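Local coordinates for protein alanine racemase (Enterococcus faecalis, PDB 3E5P) that belongs to the alanine racemase family, pairing a barrel domain with a C-terminal beta domain in a dimer that holds bound pyridoxal-5'-phosphate, at residues C[268-273]-C[309-314]; C[277-282]-C[318-323]; C[285-290]-C[313-318]; C[249-254]-C[281-286]. The protein carries 1 engineered substitution. One frame throughout, in Å; residues are numbered along the deposited sequence.

Contact 1 (C[268-273]-C[309-314]). With PPI (propanoic acid), chain K.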
# COMPACT_ATOMS: atom_id res chain seq x y z
N GLY C 268 -20.48 -10.46 -3.99
CA GLY C 268 -21.48 -9.92 -4.88
C GLY C 268 -21.81 -10.84 -6.04
O GLY C 268 -22.69 -10.54 -6.85
N GLU C 269 -21.12 -11.97 -6.12
CA GLU C 269 -21.32 -12.93 -7.20
C GLU C 269 -21.24 -12.18 -8.52
O GLU C 269 -22.17 -12.24 -9.33
CB GLU C 269 -22.68 -13.61 -7.07
CG GLU C 269 -22.81 -14.82 -7.98
CD GLU C 269 -24.23 -15.37 -8.07
OE1 GLU C 269 -24.40 -16.49 -8.62
OE2 GLU C 269 -25.17 -14.69 -7.60
N THR C 270 -20.14 -11.47 -8.73
CA THR C 270 -19.97 -10.71 -9.96
C THR C 270 -19.69 -11.66 -11.12
O THR C 270 -19.91 -11.32 -12.27
CB THR C 270 -18.79 -9.73 -9.86
OG1 THR C 270 -17.57 -10.46 -9.80
CG2 THR C 270 -18.93 -8.87 -8.62
N TYR C 271 -19.21 -12.86 -10.79
CA TYR C 271 -18.90 -13.87 -11.80
C TYR C 271 -19.69 -15.18 -11.61
O TYR C 271 -19.87 -15.66 -10.49
CB TYR C 271 -17.41 -14.19 -11.77
CG TYR C 271 -16.98 -15.14 -12.87
CD1 TYR C 271 -16.90 -14.71 -14.20
CD2 TYR C 271 -16.65 -16.47 -12.58
CE1 TYR C 271 -16.51 -15.58 -15.21
CE2 TYR C 271 -16.26 -17.35 -13.59
CZ TYR C 271 -16.19 -16.90 -14.91
OH TYR C 271 -15.80 -17.74 -15.92
N VAL C 272 -20.15 -15.75 -12.72
CA VAL C 272 -20.87 -17.03 -12.69
C VAL C 272 -20.31 -17.96 -13.76
O VAL C 272 -20.17 -17.58 -14.94
CB VAL C 272 -22.39 -16.86 -12.92
CG1 VAL C 272 -23.00 -16.04 -11.80
CG2 VAL C 272 -22.66 -16.21 -14.28
N THR C 273 -19.96 -19.18 -13.35
CA THR C 273 -19.42 -20.16 -14.28
C THR C 273 -20.34 -20.33 -15.49
O THR C 273 -21.56 -20.34 -15.36
CB THR C 273 -19.22 -21.54 -13.61
OG1 THR C 273 -20.43 -21.91 -12.93
CG2 THR C 273 -18.07 -21.50 -12.62
N VAL C 309 -10.92 -14.33 -12.21
CA VAL C 309 -12.36 -14.20 -12.17
C VAL C 309 -13.08 -13.92 -10.94
O VAL C 309 -12.61 -14.55 -9.99
CB VAL C 309 -13.20 -15.31 -13.04
CG1 VAL C 309 -12.85 -15.30 -14.53
CG2 VAL C 309 -12.73 -16.60 -12.41
N GLY C 310 -14.07 -13.05 -10.80
CA GLY C 310 -14.66 -12.81 -9.49
C GLY C 310 -13.91 -11.74 -8.72
O GLY C 310 -12.78 -11.39 -9.04
N ARG C 311 -14.54 -11.21 -7.68
CA ARG C 311 -13.91 -10.15 -6.90
C ARG C 311 -12.59 -10.52 -6.22
O ARG C 311 -12.49 -11.54 -5.55
CB ARG C 311 -14.89 -9.63 -5.85
CG ARG C 311 -15.13 -8.15 -5.92
CD ARG C 311 -15.64 -7.76 -7.28
NE ARG C 311 -16.50 -6.59 -7.25
CZ ARG C 311 -17.10 -6.11 -8.33
NH1 ARG C 311 -16.92 -6.70 -9.50
NH2 ARG C 311 -17.92 -5.07 -8.24
N VAL C 312 -11.59 -9.67 -6.40
CA VAL C 312 -10.30 -9.88 -5.76
C VAL C 312 -10.53 -9.68 -4.28
O VAL C 312 -11.06 -8.66 -3.87
CB VAL C 312 -9.27 -8.83 -6.20
CG1 VAL C 312 -8.01 -8.96 -5.36
CG2 VAL C 312 -8.94 -9.01 -7.68
N CYS C 313 -10.16 -10.66 -3.46
CA CYS C 313 -10.36 -10.52 -2.02
C CYS C 313 -9.22 -9.74 -1.35
O CYS C 313 -8.27 -9.30 -2.00
CB CYS C 313 -10.48 -11.90 -1.36
SG CYS C 313 -11.84 -12.88 -2.00
N MET C 314 -9.31 -9.59 -0.05
CA MET C 314 -8.29 -8.87 0.67
C MET C 314 -6.98 -9.64 0.63
O MET C 314 -5.93 -9.04 0.40
CB MET C 314 -8.73 -8.66 2.12
CG MET C 314 -7.84 -7.75 2.94
SD MET C 314 -8.56 -7.58 4.58
CE MET C 314 -9.66 -6.18 4.35
C1 PPI K . -12.56 -9.03 1.27
C2 PPI K . -13.28 -7.99 0.43
C3 PPI K . -14.71 -7.71 0.87
O1 PPI K . -12.37 -8.82 2.49
O2 PPI K . -12.17 -10.08 0.71
O HOH W 1 -17.77 -11.86 -7.32

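Contact 2 (C[277-282]-C[318-323])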
# COMPACT_ATOMS: atom_id res chain seq x y z
N GLU C 277 -15.63 -25.56 -15.12
CA GLU C 277 -14.45 -24.69 -15.03
C GLU C 277 -13.53 -25.10 -13.90
O GLU C 277 -13.98 -25.57 -12.85
CB GLU C 277 -14.88 -23.23 -14.82
CG GLU C 277 -15.12 -22.45 -16.09
CD GLU C 277 -15.55 -21.02 -15.82
OE1 GLU C 277 -14.90 -20.34 -14.99
OE2 GLU C 277 -16.55 -20.57 -16.44
N TRP C 278 -12.23 -24.92 -14.12
CA TRP C 278 -11.24 -25.24 -13.11
C TRP C 278 -10.80 -23.94 -12.45
O TRP C 278 -10.15 -23.10 -13.08
CB TRP C 278 -10.04 -25.94 -13.74
CG TRP C 278 -10.35 -27.32 -14.25
CD1 TRP C 278 -10.87 -27.64 -15.47
CD2 TRP C 278 -10.20 -28.55 -13.53
NE1 TRP C 278 -11.06 -29.00 -15.56
CE2 TRP C 278 -10.66 -29.58 -14.38
CE3 TRP C 278 -9.74 -28.88 -12.26
CZ2 TRP C 278 -10.66 -30.92 -13.99
CZ3 TRP C 278 -9.74 -30.21 -11.87
CH2 TRP C 278 -10.19 -31.21 -12.74
N ILE C 279 -11.14 -23.79 -11.18
CA ILE C 279 -10.79 -22.57 -10.47
C ILE C 279 -9.66 -22.75 -9.46
O ILE C 279 -9.74 -23.60 -8.56
CB ILE C 279 -12.02 -22.00 -9.77
CG1 ILE C 279 -13.20 -22.00 -10.75
CG2 ILE C 279 -11.74 -20.61 -9.28
CD1 ILE C 279 -12.93 -21.29 -12.07
N GLY C 280 -8.62 -21.94 -9.61
CA GLY C 280 -7.48 -21.99 -8.71
C GLY C 280 -7.41 -20.80 -7.78
O GLY C 280 -7.70 -19.67 -8.19
N THR C 281 -7.01 -21.03 -6.54
CA THR C 281 -6.92 -19.96 -5.55
C THR C 281 -5.48 -19.48 -5.38
O THR C 281 -4.57 -20.27 -5.13
CB THR C 281 -7.44 -20.43 -4.19
OG1 THR C 281 -8.85 -20.65 -4.28
CG2 THR C 281 -7.17 -19.38 -3.11
N VAL C 282 -5.29 -18.17 -5.50
CA VAL C 282 -3.98 -17.57 -5.38
C VAL C 282 -3.93 -16.73 -4.11
O VAL C 282 -4.80 -15.90 -3.89
CB VAL C 282 -3.71 -16.69 -6.58
CG1 VAL C 282 -2.28 -16.18 -6.52
CG2 VAL C 282 -3.97 -17.47 -7.86
N MET C 318 -9.21 -15.47 -7.38
CA MET C 318 -9.43 -16.71 -8.12
C MET C 318 -9.13 -16.57 -9.60
O MET C 318 -9.51 -15.59 -10.22
CB MET C 318 -10.88 -17.18 -7.95
CG MET C 318 -11.23 -17.82 -6.63
SD MET C 318 -11.13 -16.70 -5.22
CE MET C 318 -12.82 -16.00 -5.18
N ILE C 319 -8.45 -17.56 -10.17
CA ILE C 319 -8.15 -17.56 -11.59
C ILE C 319 -8.73 -18.81 -12.21
O ILE C 319 -8.66 -19.89 -11.62
CB ILE C 319 -6.64 -17.54 -11.88
CG1 ILE C 319 -5.93 -18.65 -11.11
CG2 ILE C 319 -6.06 -16.20 -11.53
CD1 ILE C 319 -4.46 -18.74 -11.43
N ARG C 320 -9.32 -18.66 -13.40
CA ARG C 320 -9.89 -19.78 -14.12
C ARG C 320 -8.72 -20.43 -14.84
O ARG C 320 -8.11 -19.82 -15.71
CB ARG C 320 -10.91 -19.30 -15.15
CG ARG C 320 -11.32 -20.38 -16.16
CD ARG C 320 -11.58 -19.77 -17.53
NE ARG C 320 -12.58 -18.70 -17.47
CZ ARG C 320 -12.42 -17.49 -18.01
NH1 ARG C 320 -11.29 -17.19 -18.65
NH2 ARG C 320 -13.37 -16.58 -17.89
N LEU C 321 -8.41 -21.66 -14.45
CA LEU C 321 -7.31 -22.37 -15.06
C LEU C 321 -7.75 -22.92 -16.41
O LEU C 321 -8.94 -23.11 -16.66
CB LEU C 321 -6.85 -23.49 -14.15
CG LEU C 321 -6.47 -23.04 -12.74
CD1 LEU C 321 -6.26 -24.26 -11.85
CD2 LEU C 321 -5.23 -22.17 -12.79
N ALA C 322 -6.78 -23.17 -17.28
CA ALA C 322 -7.04 -23.69 -18.61
C ALA C 322 -7.41 -25.16 -18.55
O ALA C 322 -8.54 -25.56 -18.85
CB ALA C 322 -5.82 -23.49 -19.50
N GLU C 323 -6.44 -25.97 -18.15
CA GLU C 323 -6.67 -27.40 -18.05
C GLU C 323 -6.34 -27.80 -16.62
O GLU C 323 -5.61 -27.10 -15.92
CB GLU C 323 -5.78 -28.14 -19.05
CG GLU C 323 -6.00 -27.69 -20.50
CD GLU C 323 -4.99 -28.28 -21.48
OE1 GLU C 323 -3.77 -28.19 -21.21
OE2 GLU C 323 -5.42 -28.80 -22.54

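Contact 3 (C[285-290]-C[313-318]). With PPI (propanoic acid), chain K.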
# COMPACT_ATOMS: atom_id res chain seq x y z
N GLY C 285 -3.91 -10.65 -2.33
CA GLY C 285 -5.14 -9.87 -2.43
C GLY C 285 -4.85 -8.39 -2.51
O GLY C 285 -3.70 -7.98 -2.67
N TYR C 286 -5.88 -7.56 -2.40
CA TYR C 286 -5.63 -6.13 -2.48
C TYR C 286 -4.83 -5.60 -1.31
O TYR C 286 -4.01 -4.70 -1.49
CB TYR C 286 -6.94 -5.34 -2.69
CG TYR C 286 -8.06 -5.59 -1.71
CD1 TYR C 286 -8.04 -5.00 -0.45
CD2 TYR C 286 -9.15 -6.39 -2.06
CE1 TYR C 286 -9.08 -5.20 0.45
CE2 TYR C 286 -10.21 -6.60 -1.17
CZ TYR C 286 -10.16 -6.00 0.09
OH TYR C 286 -11.16 -6.23 1.01
N ALA C 287 -5.01 -6.16 -0.12
CA ALA C 287 -4.25 -5.71 1.06
C ALA C 287 -2.74 -5.86 0.82
O ALA C 287 -1.94 -5.37 1.60
CB ALA C 287 -4.66 -6.51 2.29
N ASP C 288 -2.39 -6.56 -0.25
CA ASP C 288 -0.99 -6.78 -0.62
C ASP C 288 -0.64 -5.83 -1.74
O ASP C 288 0.51 -5.74 -2.15
CB ASP C 288 -0.77 -8.22 -1.14
CG ASP C 288 -0.90 -9.26 -0.05
OD1 ASP C 288 -0.01 -9.33 0.83
OD2 ASP C 288 -1.90 -10.01 -0.06
N GLY C 289 -1.65 -5.14 -2.26
CA GLY C 289 -1.40 -4.22 -3.36
C GLY C 289 -2.00 -4.69 -4.67
O GLY C 289 -2.04 -3.93 -5.64
N TRP C 290 -2.45 -5.93 -4.73
CA TRP C 290 -3.07 -6.48 -5.93
C TRP C 290 -4.50 -5.96 -5.85
O TRP C 290 -5.41 -6.66 -5.39
CB TRP C 290 -3.05 -8.02 -5.87
CG TRP C 290 -3.22 -8.69 -7.20
CD1 TRP C 290 -4.24 -9.51 -7.59
CD2 TRP C 290 -2.34 -8.58 -8.33
NE1 TRP C 290 -4.07 -9.91 -8.90
CE2 TRP C 290 -2.91 -9.35 -9.37
CE3 TRP C 290 -1.14 -7.89 -8.56
CZ2 TRP C 290 -2.31 -9.46 -10.63
CZ3 TRP C 290 -0.55 -8.00 -9.81
CH2 TRP C 290 -1.14 -8.78 -10.84
N CYS C 313 -10.16 -10.66 -3.46
CA CYS C 313 -10.36 -10.52 -2.02
C CYS C 313 -9.22 -9.74 -1.35
O CYS C 313 -8.27 -9.30 -2.00
CB CYS C 313 -10.48 -11.90 -1.36
SG CYS C 313 -11.84 -12.88 -2.00
N MET C 314 -9.31 -9.59 -0.05
CA MET C 314 -8.29 -8.87 0.67
C MET C 314 -6.98 -9.64 0.63
O MET C 314 -5.93 -9.04 0.40
CB MET C 314 -8.73 -8.66 2.12
CG MET C 314 -7.84 -7.75 2.94
SD MET C 314 -8.56 -7.58 4.58
CE MET C 314 -9.66 -6.18 4.35
N ASP C 315 -7.05 -10.95 0.81
CA ASP C 315 -5.84 -11.78 0.84
C ASP C 315 -5.67 -12.84 -0.25
O ASP C 315 -4.74 -13.65 -0.17
CB ASP C 315 -5.75 -12.47 2.20
CG ASP C 315 -6.13 -11.56 3.33
OD1 ASP C 315 -5.41 -10.56 3.54
OD2 ASP C 315 -7.15 -11.84 4.00
N GLN C 316 -6.56 -12.83 -1.25
CA GLN C 316 -6.49 -13.80 -2.34
C GLN C 316 -7.47 -13.53 -3.47
O GLN C 316 -8.42 -12.76 -3.31
CB GLN C 316 -6.71 -15.21 -1.79
CG GLN C 316 -8.00 -15.37 -1.04
CD GLN C 316 -7.85 -16.26 0.18
OE1 GLN C 316 -8.82 -16.48 0.91
NE2 GLN C 316 -6.65 -16.77 0.40
N CYS C 317 -7.24 -14.16 -4.62
CA CYS C 317 -8.11 -14.02 -5.78
C CYS C 317 -8.22 -15.35 -6.51
O CYS C 317 -7.43 -16.26 -6.27
CB CYS C 317 -7.61 -12.93 -6.74
SG CYS C 317 -5.84 -12.92 -7.09
N MET C 318 -9.21 -15.47 -7.38
CA MET C 318 -9.43 -16.71 -8.12
C MET C 318 -9.13 -16.57 -9.60
O MET C 318 -9.51 -15.59 -10.22
CB MET C 318 -10.88 -17.18 -7.95
CG MET C 318 -11.23 -17.82 -6.63
SD MET C 318 -11.13 -16.70 -5.22
CE MET C 318 -12.82 -16.00 -5.18
C1 PPI K . -12.56 -9.03 1.27
C2 PPI K . -13.28 -7.99 0.43
C3 PPI K . -14.71 -7.71 0.87
O1 PPI K . -12.37 -8.82 2.49
O2 PPI K . -12.17 -10.08 0.71

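Contact 4 (C[249-254]-C[281-286]). With PPI (propanoic acid), chain K.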
# COMPACT_ATOMS: atom_id res chain seq x y z
N LEU C 249 6.86 -10.45 -9.74
CA LEU C 249 5.92 -10.78 -8.68
C LEU C 249 5.42 -12.20 -8.86
O LEU C 249 4.76 -12.52 -9.85
CB LEU C 249 4.76 -9.78 -8.70
CG LEU C 249 3.61 -9.91 -7.70
CD1 LEU C 249 4.12 -10.04 -6.28
CD2 LEU C 249 2.72 -8.69 -7.85
N THR C 250 5.74 -13.04 -7.89
CA THR C 250 5.40 -14.45 -7.94
C THR C 250 4.50 -14.94 -6.82
O THR C 250 4.50 -14.39 -5.72
CB THR C 250 6.70 -15.28 -7.93
OG1 THR C 250 7.37 -15.12 -9.18
CG2 THR C 250 6.43 -16.74 -7.67
N SER C 251 3.73 -15.98 -7.11
CA SER C 251 2.85 -16.60 -6.12
C SER C 251 2.62 -18.05 -6.52
O SER C 251 3.38 -18.58 -7.34
CB SER C 251 1.51 -15.88 -6.01
OG SER C 251 0.83 -16.27 -4.82
N GLU C 252 1.60 -18.69 -5.98
CA GLU C 252 1.35 -20.08 -6.31
C GLU C 252 -0.07 -20.53 -6.01
O GLU C 252 -0.70 -20.04 -5.08
CB GLU C 252 2.36 -20.97 -5.56
CG GLU C 252 1.75 -22.07 -4.69
CD GLU C 252 2.80 -22.99 -4.05
OE1 GLU C 252 2.39 -23.99 -3.40
OE2 GLU C 252 4.02 -22.72 -4.18
N LEU C 253 -0.58 -21.46 -6.82
CA LEU C 253 -1.92 -21.99 -6.61
C LEU C 253 -1.88 -22.76 -5.30
O LEU C 253 -0.99 -23.58 -5.09
CB LEU C 253 -2.31 -22.96 -7.74
CG LEU C 253 -2.43 -22.43 -9.18
CD1 LEU C 253 -2.82 -23.58 -10.10
CD2 LEU C 253 -3.46 -21.30 -9.26
N ILE C 254 -2.82 -22.50 -4.40
CA ILE C 254 -2.83 -23.22 -3.14
C ILE C 254 -4.12 -24.00 -2.99
O ILE C 254 -4.41 -24.54 -1.93
CB ILE C 254 -2.68 -22.28 -1.94
CG1 ILE C 254 -3.79 -21.23 -1.97
CG2 ILE C 254 -1.30 -21.64 -1.96
CD1 ILE C 254 -3.88 -20.43 -0.69
N THR C 281 -7.01 -21.03 -6.54
CA THR C 281 -6.92 -19.96 -5.55
C THR C 281 -5.48 -19.48 -5.38
O THR C 281 -4.57 -20.27 -5.13
CB THR C 281 -7.44 -20.43 -4.19
OG1 THR C 281 -8.85 -20.65 -4.28
CG2 THR C 281 -7.17 -19.38 -3.11
N VAL C 282 -5.29 -18.17 -5.50
CA VAL C 282 -3.98 -17.57 -5.38
C VAL C 282 -3.93 -16.73 -4.11
O VAL C 282 -4.80 -15.90 -3.89
CB VAL C 282 -3.71 -16.69 -6.58
CG1 VAL C 282 -2.28 -16.18 -6.52
CG2 VAL C 282 -3.97 -17.47 -7.86
N PRO C 283 -2.88 -16.94 -3.28
CA PRO C 283 -2.69 -16.22 -2.01
C PRO C 283 -2.11 -14.79 -2.07
O PRO C 283 -1.06 -14.51 -1.49
CB PRO C 283 -1.80 -17.17 -1.22
CG PRO C 283 -0.89 -17.71 -2.30
CD PRO C 283 -1.83 -17.95 -3.47
N ILE C 284 -2.80 -13.90 -2.78
CA ILE C 284 -2.42 -12.49 -2.89
C ILE C 284 -3.74 -11.74 -3.07
O ILE C 284 -4.59 -12.16 -3.87
CB ILE C 284 -1.51 -12.19 -4.10
CG1 ILE C 284 -1.06 -10.73 -4.05
CG2 ILE C 284 -2.26 -12.45 -5.40
CD1 ILE C 284 0.07 -10.40 -5.01
N GLY C 285 -3.91 -10.65 -2.33
CA GLY C 285 -5.14 -9.87 -2.43
C GLY C 285 -4.85 -8.39 -2.51
O GLY C 285 -3.70 -7.98 -2.67
N TYR C 286 -5.88 -7.56 -2.40
CA TYR C 286 -5.63 -6.13 -2.48
C TYR C 286 -4.83 -5.60 -1.31
O TYR C 286 -4.01 -4.70 -1.49
CB TYR C 286 -6.94 -5.34 -2.69
CG TYR C 286 -8.06 -5.59 -1.71
CD1 TYR C 286 -8.04 -5.00 -0.45
CD2 TYR C 286 -9.15 -6.39 -2.06
CE1 TYR C 286 -9.08 -5.20 0.45
CE2 TYR C 286 -10.21 -6.60 -1.17
CZ TYR C 286 -10.16 -6.00 0.09
OH TYR C 286 -11.16 -6.23 1.01
C1 PPI K . -12.56 -9.03 1.27
C2 PPI K . -13.28 -7.99 0.43
C3 PPI K . -14.71 -7.71 0.87
O1 PPI K . -12.37 -8.82 2.49
O2 PPI K . -12.17 -10.08 0.71

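Contact 1 (C[268-273]-C[309-314])
V309 sits squarely over one face of the Y271 ring. Its CB lies 3.6 Å from the ring centroid and 7° off the normal, a CH-pi contact at the middle of the face. From that point the two methyls diverge: V309 CG1 reaches Y271 CZ at 3.7 Å, while CG2 leans to the side of CD2 and CE2. Y271 carries its ring there with CG anti to the backbone N (chi1 -175°), and its CB passes 3.7 Å from G310 N. T270 and R311 meet quite differently, crossing nearly at right angles. The T270 methyl CG2 lies over one face of the guanidinium, offset toward its rim, and comes 3.1 Å from R311 NH1. No direct hydrogen bond joins the two backbones; instead a water accepts from T270 N at 2.8 Å and, weakly, from R311 N. Farther along 309-314, M314 N donates to O2 of the propanoic acid at 3.0 Å. The Y271 hydroxyl is hydrogen-bonded to E277 on strand 277-282. Strand 271-272 pairs with strand 264-265, whose I265 touches both Y271 and V309, and the backbone of V309 is bonded to M318 on strand 317-321.

Contact 2 (C[277-282]-C[318-323])
G280 and I319 hold the tight centre of this antiparallel strand pair. G280 N donates to I319 O at 2.9 Å and I319 N returns a bond to G280 O at 3.0 Å, both nearly straight. Because G280 has no side chain, L321 CD1 can settle 4.1 Å from G280 CA. On the same face I319 meets V282: with I319 CG1 set between its backbone N and carbonyl carbon (chi1 51°), CD1 is brought to 3.8 Å from V282 CG2, and the two side chains cross at about a right angle. On the other face, I279 CG2 rests 3.8 Å from M318 CB, while CD1 reaches across to R320 CA and CB. Toward the far end the grip slackens. The side chain of W278, partly exposed, touches L321 through CB alone, 4.0 Å from L321 CB, although L321 N still donates to W278 O. E277 approaches R320 at the guanidinium edge, but the OE1 to NE salt bridge is long at 3.8 Å and the carboxylate and guanidinium planes stand 74° apart; the E277 carboxylate is held more firmly by Y271 OH and E274 N. Farther along, A322 and E323 are exposed and E323 is poorly ordered. Strand 277-282 is the middle of a three-stranded antiparallel sheet, between 256-259 and 317-321, within the C-terminal beta domain.

Contact 3 (C[285-290]-C[313-318])
Y286 and M314 join the 3-10 turn 286-288 to the loop leading into strand 317-321, in the wall of a ligand pocket of the C-terminal beta domain. Two backbone hydrogen bonds run between the segments: Y286 N donates to C313 O at 3.0 Å, and A287 N to M314 O at 3.1 Å, each lying in the plane of the carbonyl it uses. G285, lacking a side chain, lets its CA slip in close to the same two carbonyls. Apolar contacts lie alongside. M314 CA stands over the centre of one face of the Y286 ring, 3.5 Å from the centroid, as a CH-pi contact, and its extended CB-CG segment runs from the ring to the methyl of A287, which CG meets at 3.5 Å. At the other end a cysteine sulfur-aromatic contact forms obliquely, C317 SG lying 3.8 Å from W290 CD1. R365 makes salt bridges to both D288 and D315, and R7 takes the other oxygen of D288; D315 also touches the pyridoxal-5'-phosphate. Within 285-290, D288 OD2 accepts from G285 N at 3.1 Å through its anti lone pair, in a nearly straight bond of 168°.

Contact 4 (C[249-254]-C[281-286])
P283, the centre of an inverse gamma turn where the chain leaves strand 277-282, packs against S251 of strand 247-252 and I254 just after it. The turn itself is closed by a weak bond from I284 N to V282 O. Just before it, I254 N donates to T281 O at 2.9 Å with an angle of 168°, the one direct hydrogen bond between the two segments; L253 CA adds a CA-H...O contact to the same oxygen at 3.5 Å. The I254 and P283 side chains run antiparallel past one another. I254 CG1 stands between its backbone N and carbonyl carbon (chi1 57°), from where CD1 reaches P283 CB at 3.9 Å while CG2 faces the CG-CD side of the proline ring. S251 comes to that ring from strand 247-252, OG lying 3.4 Å from P283 CG and also near V282 CG1. V282 uses both branches: CG1 toward S251, and CG2 against L253 CD2 at 4.1 Å. Nearer the start of 249-254, L249 CD2 meets I284 CD1 at 4.2 Å. I254 also packs on V88 of the second subunit. The polar end of S251 is satisfied by T9, whose OG1 bonds both S251 OG and the carbonyl O of P283. One nearly straight backbone bond joins the segments at I254, while the remaining cohesion is largely apolar; with T9 as its hydrogen-bond partner, the S251 hydroxyl can probably tolerate lying against carbon atoms.

Overall arrangement
All four contacts lie in the C-terminal beta domain and interlock. Contacts 2 and 4 share T281 and V282, with centres about 12 Å apart, and L253 of contact 4 packs on I319 and L321 of contact 2. Contacts 3 and 4, centres about 8 Å apart, are joined by V282 N to C317 O at 3.0 Å. Contact 1 meets contact 2 through Y271 OH to E277 OE1 at 2.9 Å, and shares C313 and M314 with contact 3. These residues bring the chain to the propanoic acid. Contact 3 comes nearest the cofactor, the D315 side chain being about 4 Å from pyridoxal-5'-phosphate, against about 11 Å for M318 and T281 and about 12 Å for R311.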